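Local coordinates for Cbs-cp12 (Microcystis aeruginosa PCC 7806, PDB 5NMU), which probably takes part in redox regulation of photosynthetic carbon metabolism, joining a CBS-domain pair to a CP12 domain in a hexamer, at residues N14-R19 with R37-E42; Y50-E55 with K80-V85; V85-G90 with V108-T113; E147-I152 with A165-V170. All coordinates share one frame; numbering follows the deposited sequence.

Contact 1: residues N14-R19 with R37-E42; sequences NVVTIR and RGLIVE
V16, just before strand 17-18, and I18 within it lean onto L39 of the parallel strand 38-41, a contact that joins the two strands of a beta-alpha-beta unit (strand 17-18, helix 24-34, strand 38-41) in the first CBS domain. The side chain of L39 is split between two partners, CD1 reaching I18 CG2 at 3.9 Å while CD2 lies 4.0 Å from V16 CB. The helix closes over this cluster, with A27 touching both I18 and L39. Across the sheet, V15 and I40 meet at about a right angle; V15 CG2, anti to the backbone N, comes 3.7 Å from I40 CG1, and strand 113-119 packs against both residues. Backbone bonds fix the register. I40 N gives to V16 O at 3.3 Å, and I18 N to I40 O and E42 N to I18 O, both at 2.9 Å. At the far end the R19 chain bends at chi3 (70°), and NH1 turns back to E42 OE1 at 3.2 Å in a salt bridge whose hydrogen bond is weak, the guanidinium and carboxylate planes standing 55° apart. The NE of R19 pairs instead with E143 of the third subunit. E42 OE1 also accepts from a water that lies 2.6 Å from T17 OG1.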
loop_
_atom_site.group_PDB
_atom_site.type_symbol
_atom_site.label_atom_id
_atom_site.label_comp_id
_atom_site.label_asym_id
_atom_site.label_seq_id
_atom_site.Cartn_x
_atom_site.Cartn_y
_atom_site.Cartn_z
ATOM N N ASN A 14 18.829 -23.724 -13.146
ATOM C CA ASN A 14 20.127 -23.131 -12.910
ATOM C C ASN A 14 19.905 -22.030 -11.943
ATOM O O ASN A 14 19.357 -21.004 -12.319
ATOM C CB ASN A 14 20.726 -22.521 -14.191
ATOM C CG ASN A 14 21.349 -23.565 -15.094
ATOM O OD1 ASN A 14 21.534 -24.725 -14.700
ATOM N ND2 ASN A 14 21.668 -23.169 -16.320
ATOM N N VAL A 15 20.295 -22.228 -10.698
ATOM C CA VAL A 15 20.120 -21.194 -9.699
ATOM C C VAL A 15 21.520 -20.835 -9.208
ATOM O O VAL A 15 22.370 -21.681 -9.151
ATOM C CB VAL A 15 19.152 -21.603 -8.580
ATOM C CG1 VAL A 15 19.672 -22.778 -7.754
ATOM C CG2 VAL A 15 18.825 -20.397 -7.709
ATOM N N VAL A 16 21.724 -19.551 -8.945
ATOM C CA VAL A 16 22.991 -18.962 -8.554
ATOM C C VAL A 16 22.745 -18.294 -7.227
ATOM O O VAL A 16 21.675 -17.645 -7.057
ATOM C CB VAL A 16 23.358 -17.794 -9.528
ATOM C CG1 VAL A 16 24.786 -17.338 -9.293
ATOM C CG2 VAL A 16 23.197 -18.251 -10.963
ATOM N N THR A 17 23.715 -18.418 -6.315
ATOM C CA THR A 17 23.636 -17.763 -5.025
ATOM C C THR A 17 24.727 -16.673 -4.900
ATOM O O THR A 17 25.640 -16.620 -5.702
ATOM C CB THR A 17 23.770 -18.765 -3.868
ATOM O OG1 THR A 17 25.072 -19.246 -3.830
ATOM C CG2 THR A 17 22.854 -19.967 -4.025
ATOM N N ILE A 18 24.605 -15.826 -3.878
ATOM C CA ILE A 18 25.635 -14.833 -3.527
ATOM C C ILE A 18 25.624 -14.635 -2.017
ATOM O O ILE A 18 24.601 -14.921 -1.324
ATOM C CB ILE A 18 25.396 -13.496 -4.285
ATOM C CG1 ILE A 18 26.632 -12.581 -4.208
ATOM C CG2 ILE A 18 24.144 -12.779 -3.806
ATOM C CD1 ILE A 18 26.551 -11.421 -5.158
ATOM N N ARG A 19 26.735 -14.197 -1.463
ATOM C CA ARG A 19 26.738 -13.945 -0.026
ATOM C C ARG A 19 26.133 -12.573 0.254
ATOM O O ARG A 19 26.189 -11.688 -0.581
ATOM C CB ARG A 19 28.138 -14.071 0.546
ATOM C CG ARG A 19 28.722 -15.481 0.365
ATOM C CD ARG A 19 29.968 -15.704 1.233
ATOM N NE ARG A 19 29.576 -15.779 2.639
ATOM C CZ ARG A 19 28.997 -16.840 3.230
ATOM N NH1 ARG A 19 28.753 -17.982 2.559
ATOM N NH2 ARG A 19 28.671 -16.767 4.518
ATOM N N ARG A 37 17.538 -12.215 -13.067
ATOM C CA ARG A 37 16.737 -11.184 -12.479
ATOM C C ARG A 37 16.563 -11.325 -10.954
ATOM O O ARG A 37 15.979 -10.407 -10.300
ATOM C CB ARG A 37 15.396 -11.145 -13.189
ATOM C CG ARG A 37 15.577 -10.662 -14.616
ATOM C CD ARG A 37 14.260 -10.694 -15.371
ATOM N NE ARG A 37 14.467 -10.323 -16.769
ATOM C CZ ARG A 37 15.065 -11.105 -17.678
ATOM N NH1 ARG A 37 15.494 -12.316 -17.364
ATOM N NH2 ARG A 37 15.217 -10.678 -18.917
ATOM N N GLY A 38 17.101 -12.423 -10.394
ATOM C CA GLY A 38 17.141 -12.639 -8.959
ATOM C C GLY A 38 18.323 -13.508 -8.588
ATOM O O GLY A 38 18.683 -14.386 -9.345
ATOM N N LEU A 39 18.975 -13.197 -7.473
ATOM C CA LEU A 39 19.999 -14.042 -6.897
ATOM C C LEU A 39 19.566 -14.448 -5.509
ATOM O O LEU A 39 19.077 -13.631 -4.702
ATOM C CB LEU A 39 21.318 -13.299 -6.725
ATOM C CG LEU A 39 22.010 -12.806 -7.922
ATOM C CD1 LEU A 39 23.177 -11.885 -7.482
ATOM C CD2 LEU A 39 22.484 -14.003 -8.745
ATOM N N ILE A 40 19.800 -15.717 -5.199
ATOM C CA ILE A 40 19.457 -16.219 -3.885
ATOM C C ILE A 40 20.646 -15.970 -2.959
ATOM O O ILE A 40 21.805 -16.218 -3.320
ATOM C CB ILE A 40 19.148 -17.711 -3.944
ATOM C CG1 ILE A 40 18.035 -18.020 -4.932
ATOM C CG2 ILE A 40 18.870 -18.221 -2.550
ATOM C CD1 ILE A 40 16.787 -17.204 -4.750
ATOM N N VAL A 41 20.364 -15.501 -1.757
ATOM C CA VAL A 41 21.401 -15.228 -0.785
ATOM C C VAL A 41 21.664 -16.484 0.089
ATOM O O VAL A 41 20.736 -17.049 0.747
ATOM C CB VAL A 41 21.001 -14.086 0.118
ATOM C CG1 VAL A 41 21.992 -13.938 1.286
ATOM C CG2 VAL A 41 20.892 -12.783 -0.705
ATOM N N GLU A 42 22.939 -16.812 0.177
ATOM C CA GLU A 42 23.415 -18.082 0.710
ATOM C C GLU A 42 23.239 -18.129 2.241
ATOM O O GLU A 42 23.722 -17.264 2.909
ATOM C CB GLU A 42 24.904 -18.218 0.323
ATOM C CG GLU A 42 25.598 -19.490 0.814
ATOM C CD GLU A 42 26.965 -19.694 0.162
ATOM O OE1 GLU A 42 27.558 -18.689 -0.302
ATOM O OE2 GLU A 42 27.431 -20.870 0.115
HETATM O O HOH W 1 19.494 -17.054 -9.699
HETATM O O HOH W 2 26.966 -17.868 -2.701
#

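Contact 2: residues Y50-E55 with K80-V85; sequences YGIVTE and KPCVVV
C82 meets I52 and G51 together, its CB facing the isoleucine and its sulfur the glycine backbone. I52 CG2 comes within 3.6 Å of C82 CB. C82 SG sits between its own backbone N and carbonyl carbon (chi1 66°), a rotation that carries the sulfur over the start of the strand, 3.8 Å from G51 C and 3.7 Å from Y50 O. Two more groups approach Y50 O: C82 N gives it a weak hydrogen bond of 3.4 Å, bent to 135° at the hydrogen, and P81 CA adds a CA-H...O contact at 3.5 Å. Beside them K80 CB packs 4.0 Å from G51 CA, an approach helped by the glycine having no side chain of its own.

The contact ties the last strand of the three-stranded sheet in the first CBS domain to the loop between helices 55-63 and 91-101, within the second CBS domain. A cis peptide bond before P81 shapes the chain here, and I52 also shares backbone hydrogen bonding with A79. Further out, the extended K80 chain delivers NZ to a salt bridge with D48. Y50 OH reaches K112 O of the second domain, and C82 packs on P107 of strand 105-110. P81 O also accepts a hydrogen bond from Q100 NE2 of the third subunit.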
loop_
_atom_site.group_PDB
_atom_site.type_symbol
_atom_site.label_atom_id
_atom_site.label_comp_id
_atom_site.label_asym_id
_atom_site.label_seq_id
_atom_site.Cartn_x
_atom_site.Cartn_y
_atom_site.Cartn_z
ATOM N N TYR A 50 17.094 -18.602 3.860
ATOM C CA TYR A 50 17.408 -18.100 2.544
ATOM C C TYR A 50 17.006 -16.640 2.414
ATOM O O TYR A 50 16.149 -16.159 3.115
ATOM C CB TYR A 50 16.741 -18.937 1.426
ATOM C CG TYR A 50 17.438 -20.262 1.220
ATOM C CD1 TYR A 50 17.084 -21.376 1.979
ATOM C CD2 TYR A 50 18.469 -20.379 0.315
ATOM C CE1 TYR A 50 17.721 -22.591 1.805
ATOM C CE2 TYR A 50 19.151 -21.578 0.157
ATOM C CZ TYR A 50 18.760 -22.686 0.897
ATOM O OH TYR A 50 19.407 -23.859 0.715
ATOM N N GLY A 51 17.672 -15.951 1.510
ATOM C CA GLY A 51 17.315 -14.576 1.191
ATOM C C GLY A 51 17.314 -14.449 -0.303
ATOM O O GLY A 51 17.704 -15.392 -0.994
ATOM N N ILE A 52 16.855 -13.311 -0.788
ATOM C CA ILE A 52 16.795 -13.028 -2.206
ATOM C C ILE A 52 17.054 -11.531 -2.419
ATOM O O ILE A 52 16.628 -10.694 -1.628
ATOM C CB ILE A 52 15.440 -13.470 -2.846
ATOM C CG1 ILE A 52 15.503 -13.381 -4.407
ATOM C CG2 ILE A 52 14.271 -12.643 -2.286
ATOM C CD1 ILE A 52 14.388 -14.155 -5.082
ATOM N N VAL A 53 17.761 -11.237 -3.503
ATOM C CA VAL A 53 17.936 -9.891 -4.024
ATOM C C VAL A 53 17.556 -9.927 -5.517
ATOM O O VAL A 53 17.962 -10.866 -6.268
ATOM C CB VAL A 53 19.354 -9.344 -3.723
ATOM C CG1 VAL A 53 20.468 -10.152 -4.328
ATOM C CG2 VAL A 53 19.455 -7.916 -4.193
ATOM N N THR A 54 16.723 -8.962 -5.899
ATOM C CA THR A 54 16.101 -8.924 -7.227
ATOM C C THR A 54 16.495 -7.721 -7.994
ATOM O O THR A 54 16.992 -6.742 -7.410
ATOM C CB THR A 54 14.570 -8.869 -7.163
ATOM O OG1 THR A 54 14.121 -7.592 -6.673
ATOM C CG2 THR A 54 14.029 -10.020 -6.290
ATOM N N GLU A 55 16.258 -7.779 -9.301
ATOM C CA GLU A 55 16.410 -6.596 -10.164
ATOM C C GLU A 55 15.720 -5.333 -9.644
ATOM O O GLU A 55 16.251 -4.220 -9.806
ATOM C CB GLU A 55 15.959 -6.892 -11.590
ATOM C CG GLU A 55 14.481 -7.266 -11.728
ATOM C CD GLU A 55 14.078 -7.514 -13.157
ATOM O OE1 GLU A 55 14.952 -7.439 -14.001
ATOM O OE2 GLU A 55 12.877 -7.808 -13.437
ATOM N N LYS A 80 15.462 -10.985 3.561
ATOM C CA LYS A 80 15.951 -12.153 4.261
ATOM C C LYS A 80 15.328 -12.081 5.613
ATOM O O LYS A 80 15.498 -11.065 6.253
ATOM C CB LYS A 80 17.457 -12.167 4.407
ATOM C CG LYS A 80 17.981 -13.421 5.108
ATOM C CD LYS A 80 19.510 -13.476 5.177
ATOM C CE LYS A 80 20.010 -14.614 6.059
ATOM N NZ LYS A 80 21.376 -15.014 5.627
ATOM N N PRO A 81 14.608 -13.114 6.049
ATOM C CA PRO A 81 14.141 -14.223 5.192
ATOM C C PRO A 81 13.221 -13.779 4.062
ATOM O O PRO A 81 12.625 -12.723 4.125
ATOM C CB PRO A 81 13.287 -15.094 6.144
ATOM C CG PRO A 81 13.075 -14.267 7.380
ATOM C CD PRO A 81 13.758 -12.943 7.242
ATOM N N CYS A 82 13.084 -14.616 3.061
ATOM C CA CYS A 82 12.226 -14.320 1.928
ATOM C C CYS A 82 11.128 -15.360 1.825
ATOM O O CYS A 82 11.189 -16.375 2.489
ATOM C CB CYS A 82 13.074 -14.229 0.677
ATOM S SG CYS A 82 13.791 -15.784 0.239
ATOM N N VAL A 83 10.097 -15.068 1.051
ATOM C CA VAL A 83 9.044 -16.020 0.713
ATOM C C VAL A 83 9.694 -17.058 -0.130
ATOM O O VAL A 83 10.429 -16.718 -1.072
ATOM C CB VAL A 83 7.925 -15.352 -0.114
ATOM C CG1 VAL A 83 6.940 -16.348 -0.676
ATOM C CG2 VAL A 83 7.194 -14.307 0.717
ATOM N N VAL A 84 9.383 -18.321 0.158
ATOM C CA VAL A 84 9.930 -19.478 -0.537
ATOM C C VAL A 84 8.770 -20.343 -1.101
ATOM O O VAL A 84 7.633 -20.279 -0.627
ATOM C CB VAL A 84 10.859 -20.326 0.376
ATOM C CG1 VAL A 84 11.794 -19.441 1.206
ATOM C CG2 VAL A 84 10.075 -21.274 1.274
ATOM N N VAL A 85 9.105 -21.138 -2.114
ATOM C CA VAL A 85 8.169 -21.976 -2.836
ATOM C C VAL A 85 8.640 -23.453 -2.697
ATOM O O VAL A 85 9.797 -23.749 -3.004
ATOM C CB VAL A 85 8.127 -21.568 -4.327
ATOM C CG1 VAL A 85 7.347 -22.599 -5.158
ATOM C CG2 VAL A 85 7.479 -20.198 -4.485
#

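Contact 3: residues V85-G90 with V108-T113; sequences VNPELG and VIQGKT
A single beta bridge, V85 with V108, attaches the segment leading into helix 91-101 to strand 105-110 of the second CBS domain, and the side chains of P87 and V108 add to it. I109 N gives a hydrogen bond of 2.9 Å to V85 O, nearly straight at 160°, and V108 CA brings a CA-H...O contact to the same oxygen at 3.2 Å. The branches of V108 divide the work. CG1, anti to its own backbone N (chi1 179°), runs alongside P87 and lies 3.7 Å from P87 CA, whereas CG2 turns to V85 CG1 at 4.3 Å. The proline ring also rests against the strand further along: P87 CD is 3.3 Å from I109 O, and P87 CG meets Q110 OE1 at 3.7 Å, the two side chains crossing at about a right angle.

What shapes the proline segment is a type I turn from N86 to L89, with N86 OD1 accepting from E88 N at 3.0 Å in an Asx turn. On the other side of the contact, a type II' turn from Q110 to T113 reverses the strand into its antiparallel partner, 113-119. L115 of that partner touches both P87 and Q110, helix 91-101 packs on V85 through V94, L97 and F98, and helix 7-10 meets P87 through Q8.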
loop_
_atom_site.group_PDB
_atom_site.type_symbol
_atom_site.label_atom_id
_atom_site.label_comp_id
_atom_site.label_asym_id
_atom_site.label_seq_id
_atom_site.Cartn_x
_atom_site.Cartn_y
_atom_site.Cartn_z
ATOM N N VAL A 85 9.105 -21.138 -2.114
ATOM C CA VAL A 85 8.169 -21.976 -2.836
ATOM C C VAL A 85 8.640 -23.453 -2.697
ATOM O O VAL A 85 9.797 -23.749 -3.004
ATOM C CB VAL A 85 8.127 -21.568 -4.327
ATOM C CG1 VAL A 85 7.347 -22.599 -5.158
ATOM C CG2 VAL A 85 7.479 -20.198 -4.485
ATOM N N ASN A 86 7.727 -24.330 -2.212
ATOM C CA ASN A 86 7.874 -25.817 -2.142
ATOM C C ASN A 86 7.895 -26.329 -3.587
ATOM O O ASN A 86 7.051 -25.885 -4.366
ATOM C CB ASN A 86 6.641 -26.398 -1.322
ATOM C CG ASN A 86 6.589 -27.947 -1.201
ATOM O OD1 ASN A 86 7.034 -28.762 -2.068
ATOM N ND2 ASN A 86 5.963 -28.384 -0.095
ATOM N N PRO A 87 8.828 -27.256 -3.954
ATOM C CA PRO A 87 8.907 -27.748 -5.338
ATOM C C PRO A 87 7.619 -28.351 -5.874
ATOM O O PRO A 87 7.367 -28.195 -7.067
ATOM C CB PRO A 87 10.009 -28.779 -5.287
ATOM C CG PRO A 87 10.030 -29.238 -3.859
ATOM C CD PRO A 87 9.863 -27.915 -3.129
ATOM N N GLU A 88 6.805 -28.989 -5.002
ATOM C CA GLU A 88 5.532 -29.614 -5.379
ATOM C C GLU A 88 4.324 -28.681 -5.523
ATOM O O GLU A 88 3.231 -29.096 -5.975
ATOM C CB GLU A 88 5.177 -30.723 -4.354
ATOM C CG GLU A 88 6.247 -31.804 -4.344
ATOM C CD GLU A 88 5.848 -33.049 -3.541
ATOM O OE1 GLU A 88 5.577 -32.931 -2.328
ATOM O OE2 GLU A 88 5.767 -34.129 -4.144
ATOM N N LEU A 89 4.508 -27.416 -5.173
ATOM C CA LEU A 89 3.397 -26.470 -5.181
ATOM C C LEU A 89 2.889 -26.297 -6.598
ATOM O O LEU A 89 3.650 -25.979 -7.513
ATOM C CB LEU A 89 3.800 -25.116 -4.577
ATOM C CG LEU A 89 2.674 -24.101 -4.316
ATOM C CD1 LEU A 89 1.697 -24.671 -3.273
ATOM C CD2 LEU A 89 3.225 -22.788 -3.792
ATOM N N GLY A 90 1.605 -26.546 -6.764
ATOM C CA GLY A 90 0.957 -26.384 -8.038
ATOM C C GLY A 90 1.111 -24.936 -8.541
ATOM O O GLY A 90 1.091 -23.959 -7.786
ATOM N N VAL A 108 12.985 -21.747 -5.000
ATOM C CA VAL A 108 12.397 -23.055 -4.790
ATOM C C VAL A 108 13.246 -23.867 -3.818
ATOM O O VAL A 108 14.370 -24.209 -4.118
ATOM C CB VAL A 108 12.174 -23.842 -6.075
ATOM C CG1 VAL A 108 11.555 -25.235 -5.755
ATOM C CG2 VAL A 108 11.255 -23.069 -7.005
ATOM N N ILE A 109 12.641 -24.166 -2.665
ATOM C CA ILE A 109 13.281 -24.801 -1.543
ATOM C C ILE A 109 12.529 -26.084 -1.073
ATOM O O ILE A 109 11.306 -26.072 -0.828
ATOM C CB ILE A 109 13.319 -23.844 -0.334
ATOM C CG1 ILE A 109 13.967 -22.500 -0.685
ATOM C CG2 ILE A 109 14.092 -24.475 0.805
ATOM C CD1 ILE A 109 15.327 -22.637 -1.267
ATOM N N GLN A 110 13.288 -27.160 -0.894
ATOM C CA GLN A 110 12.782 -28.441 -0.320
ATOM C C GLN A 110 13.550 -28.617 0.984
ATOM O O GLN A 110 14.760 -28.850 0.982
ATOM C CB GLN A 110 13.040 -29.597 -1.298
ATOM C CG GLN A 110 12.571 -30.995 -0.878
ATOM C CD GLN A 110 12.776 -32.063 -1.991
ATOM O OE1 GLN A 110 12.686 -31.761 -3.186
ATOM N NE2 GLN A 110 13.046 -33.316 -1.596
ATOM N N GLY A 111 12.862 -28.460 2.105
ATOM C CA GLY A 111 13.480 -28.453 3.438
ATOM C C GLY A 111 14.432 -27.261 3.570
ATOM O O GLY A 111 14.003 -26.149 3.469
ATOM N N LYS A 112 15.720 -27.524 3.782
ATOM C CA LYS A 112 16.793 -26.530 3.750
ATOM C C LYS A 112 17.550 -26.465 2.400
ATOM O O LYS A 112 18.534 -25.730 2.308
ATOM C CB LYS A 112 17.791 -26.819 4.884
ATOM C CG LYS A 112 18.759 -28.000 4.639
ATOM C CD LYS A 112 19.721 -28.110 5.824
ATOM C CE LYS A 112 20.889 -29.091 5.672
ATOM N NZ LYS A 112 21.734 -28.884 4.460
ATOM N N THR A 113 17.116 -27.261 1.402
ATOM C CA THR A 113 17.856 -27.451 0.154
ATOM C C THR A 113 17.294 -26.612 -0.996
ATOM O O THR A 113 16.130 -26.752 -1.381
ATOM C CB THR A 113 17.941 -28.946 -0.313
ATOM O OG1 THR A 113 18.558 -29.771 0.702
ATOM C CG2 THR A 113 18.805 -29.077 -1.578
#

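Contact 4: residues E147-I152 with A165-V170; sequences EDARAI and AAWDVV
With CG of W167 lying anti to the carbonyl carbon (chi1 -72°), the indole is swung off its own helix and laid against the neighbouring one, one face turned to A149. The A149 methyl sits over the five-membered ring: CB is 3.5 Å from the ring centroid and only 15° off the normal, a CH-pi contact, and its nearest ring atom is W167 CE2 at 3.4 Å. R150, bent at chi2 and chi3, places its aliphatic part by the six-membered ring, CG 4.0 Å from W167 CZ2 and CD at a similar distance from CH2. Its guanidinium plane is nearly parallel to that of the indole, although it is the methylene groups that make the touch.

These segments belong to the two helices modelled for the CP12 domain, 138-156 and 161-178, which run antiparallel as a hairpin in which small residues permit close approach. Their axes pass 8.5 Å apart over the two segments and run at 166°. A149 and A166 face one another where the backbones come nearest; A166 CB lies 3.7 Å from A149 CA and 3.9 Å from its CB. One turn along, I152 CD1 closes on A166 CB at 4.0 Å, while V170 CG2 borders the A149 methyl from the opposite direction along the hairpin and also packs on A145 and R146. The disulfide between C153 and C163 joins the two helices near the connecting turn, and W167 touches C153. On the first helix D148 OD1 forms a salt bridge with R73 NH2 of the third subunit.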
loop_
_atom_site.group_PDB
_atom_site.type_symbol
_atom_site.label_atom_id
_atom_site.label_comp_id
_atom_site.label_asym_id
_atom_site.label_seq_id
_atom_site.Cartn_x
_atom_site.Cartn_y
_atom_site.Cartn_z
ATOM N N GLU A 147 -22.768 -29.645 1.312
ATOM C CA GLU A 147 -23.420 -29.347 2.592
ATOM C C GLU A 147 -24.658 -28.500 2.426
ATOM O O GLU A 147 -25.647 -28.791 3.056
ATOM C CB GLU A 147 -22.488 -28.682 3.593
ATOM C CG GLU A 147 -21.381 -29.608 4.034
ATOM C CD GLU A 147 -20.502 -29.021 5.116
ATOM O OE1 GLU A 147 -20.928 -28.067 5.784
ATOM O OE2 GLU A 147 -19.364 -29.507 5.275
ATOM N N ASP A 148 -24.616 -27.461 1.585
ATOM C CA ASP A 148 -25.826 -26.646 1.325
ATOM C C ASP A 148 -26.926 -27.491 0.759
ATOM O O ASP A 148 -28.080 -27.308 1.129
ATOM C CB ASP A 148 -25.603 -25.522 0.326
ATOM C CG ASP A 148 -24.698 -24.400 0.863
ATOM O OD1 ASP A 148 -24.568 -24.218 2.077
ATOM O OD2 ASP A 148 -24.048 -23.704 0.047
ATOM N N ALA A 149 -26.582 -28.384 -0.175
ATOM C CA ALA A 149 -27.599 -29.168 -0.852
ATOM C C ALA A 149 -28.260 -30.116 0.137
ATOM O O ALA A 149 -29.492 -30.260 0.161
ATOM C CB ALA A 149 -27.000 -29.965 -2.002
ATOM N N ARG A 150 -27.432 -30.772 0.951
ATOM C CA ARG A 150 -27.961 -31.671 1.973
ATOM C C ARG A 150 -28.880 -30.980 2.942
ATOM O O ARG A 150 -29.959 -31.527 3.295
ATOM C CB ARG A 150 -26.822 -32.375 2.698
ATOM C CG ARG A 150 -26.461 -33.640 1.945
ATOM C CD ARG A 150 -25.002 -33.840 1.721
ATOM N NE ARG A 150 -24.347 -34.603 2.764
ATOM C CZ ARG A 150 -23.019 -34.778 2.822
ATOM N NH1 ARG A 150 -22.190 -34.244 1.884
ATOM N NH2 ARG A 150 -22.517 -35.493 3.841
ATOM N N ALA A 151 -28.469 -29.789 3.393
ATOM C CA ALA A 151 -29.275 -29.062 4.392
ATOM C C ALA A 151 -30.635 -28.689 3.778
ATOM O O ALA A 151 -31.690 -28.985 4.354
ATOM C CB ALA A 151 -28.546 -27.840 4.908
ATOM N N ILE A 152 -30.580 -28.099 2.578
ATOM C CA ILE A 152 -31.773 -27.663 1.847
ATOM C C ILE A 152 -32.718 -28.841 1.576
ATOM O O ILE A 152 -33.931 -28.739 1.825
ATOM C CB ILE A 152 -31.402 -26.925 0.542
ATOM C CG1 ILE A 152 -30.901 -25.514 0.858
ATOM C CG2 ILE A 152 -32.591 -26.790 -0.385
ATOM C CD1 ILE A 152 -29.978 -24.888 -0.180
ATOM N N ALA A 165 -32.185 -27.710 -7.501
ATOM C CA ALA A 165 -31.336 -26.543 -7.838
ATOM C C ALA A 165 -30.048 -26.559 -7.022
ATOM O O ALA A 165 -29.011 -26.343 -7.592
ATOM C CB ALA A 165 -32.080 -25.222 -7.652
ATOM N N ALA A 166 -30.100 -26.910 -5.733
ATOM C CA ALA A 166 -28.871 -26.977 -4.961
ATOM C C ALA A 166 -27.915 -28.089 -5.377
ATOM O O ALA A 166 -26.705 -27.870 -5.419
ATOM C CB ALA A 166 -29.143 -27.000 -3.476
ATOM N N TRP A 167 -28.421 -29.284 -5.699
ATOM C CA TRP A 167 -27.534 -30.277 -6.303
ATOM C C TRP A 167 -27.027 -29.893 -7.688
ATOM O O TRP A 167 -25.932 -30.336 -8.090
ATOM C CB TRP A 167 -28.160 -31.656 -6.316
ATOM C CG TRP A 167 -28.193 -32.226 -4.980
ATOM C CD1 TRP A 167 -29.263 -32.339 -4.169
ATOM C CD2 TRP A 167 -27.082 -32.728 -4.268
ATOM N NE1 TRP A 167 -28.902 -32.939 -2.993
ATOM C CE2 TRP A 167 -27.551 -33.175 -3.026
ATOM C CE3 TRP A 167 -25.714 -32.880 -4.575
ATOM C CZ2 TRP A 167 -26.719 -33.766 -2.090
ATOM C CZ3 TRP A 167 -24.871 -33.468 -3.621
ATOM C CH2 TRP A 167 -25.377 -33.901 -2.408
ATOM N N ASP A 168 -27.791 -29.104 -8.438
ATOM C CA ASP A 168 -27.269 -28.603 -9.722
ATOM C C ASP A 168 -26.045 -27.664 -9.564
ATOM O O ASP A 168 -25.135 -27.688 -10.383
ATOM C CB ASP A 168 -28.352 -27.957 -10.588
ATOM C CG ASP A 168 -29.270 -29.005 -11.319
ATOM O OD1 ASP A 168 -28.909 -30.194 -11.645
ATOM O OD2 ASP A 168 -30.403 -28.580 -11.585
ATOM N N VAL A 169 -26.002 -26.883 -8.495
ATOM C CA VAL A 169 -24.763 -26.111 -8.144
ATOM C C VAL A 169 -23.605 -27.100 -7.969
ATOM O O VAL A 169 -22.552 -26.916 -8.567
ATOM C CB VAL A 169 -24.942 -25.248 -6.875
ATOM C CG1 VAL A 169 -23.647 -24.471 -6.533
ATOM C CG2 VAL A 169 -26.118 -24.284 -7.046
ATOM N N VAL A 170 -23.818 -28.208 -7.233
ATOM C CA VAL A 170 -22.729 -29.202 -7.050
ATOM C C VAL A 170 -22.263 -29.819 -8.381
ATOM O O VAL A 170 -21.045 -29.926 -8.669
ATOM C CB VAL A 170 -23.120 -30.342 -6.079
ATOM C CG1 VAL A 170 -22.047 -31.423 -6.025
ATOM C CG2 VAL A 170 -23.414 -29.754 -4.703
#

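In the fold
Contacts 1, 2 and 3 form a continuous chain through the CBS pair, whereas contact 4 stands apart in the CP12 hairpin. Contacts 1 and 2, with centres 9 Å apart, share one sheet: strand 38-41 pairs with strand 51-54, as in V41 N to G51 O at 2.8 Å. Contact 2 passes into contact 3, its centre 13 Å away, through V85, which belongs to both, and V84 CB packs 3.9 Å from I109 CG1. Contact 4 is centred about 50 Å from contact 1 and about 38 Å from contact 3. Each of the four reaches the third subunit, consistent with CBS and CP12 parts being held together across the hexamer.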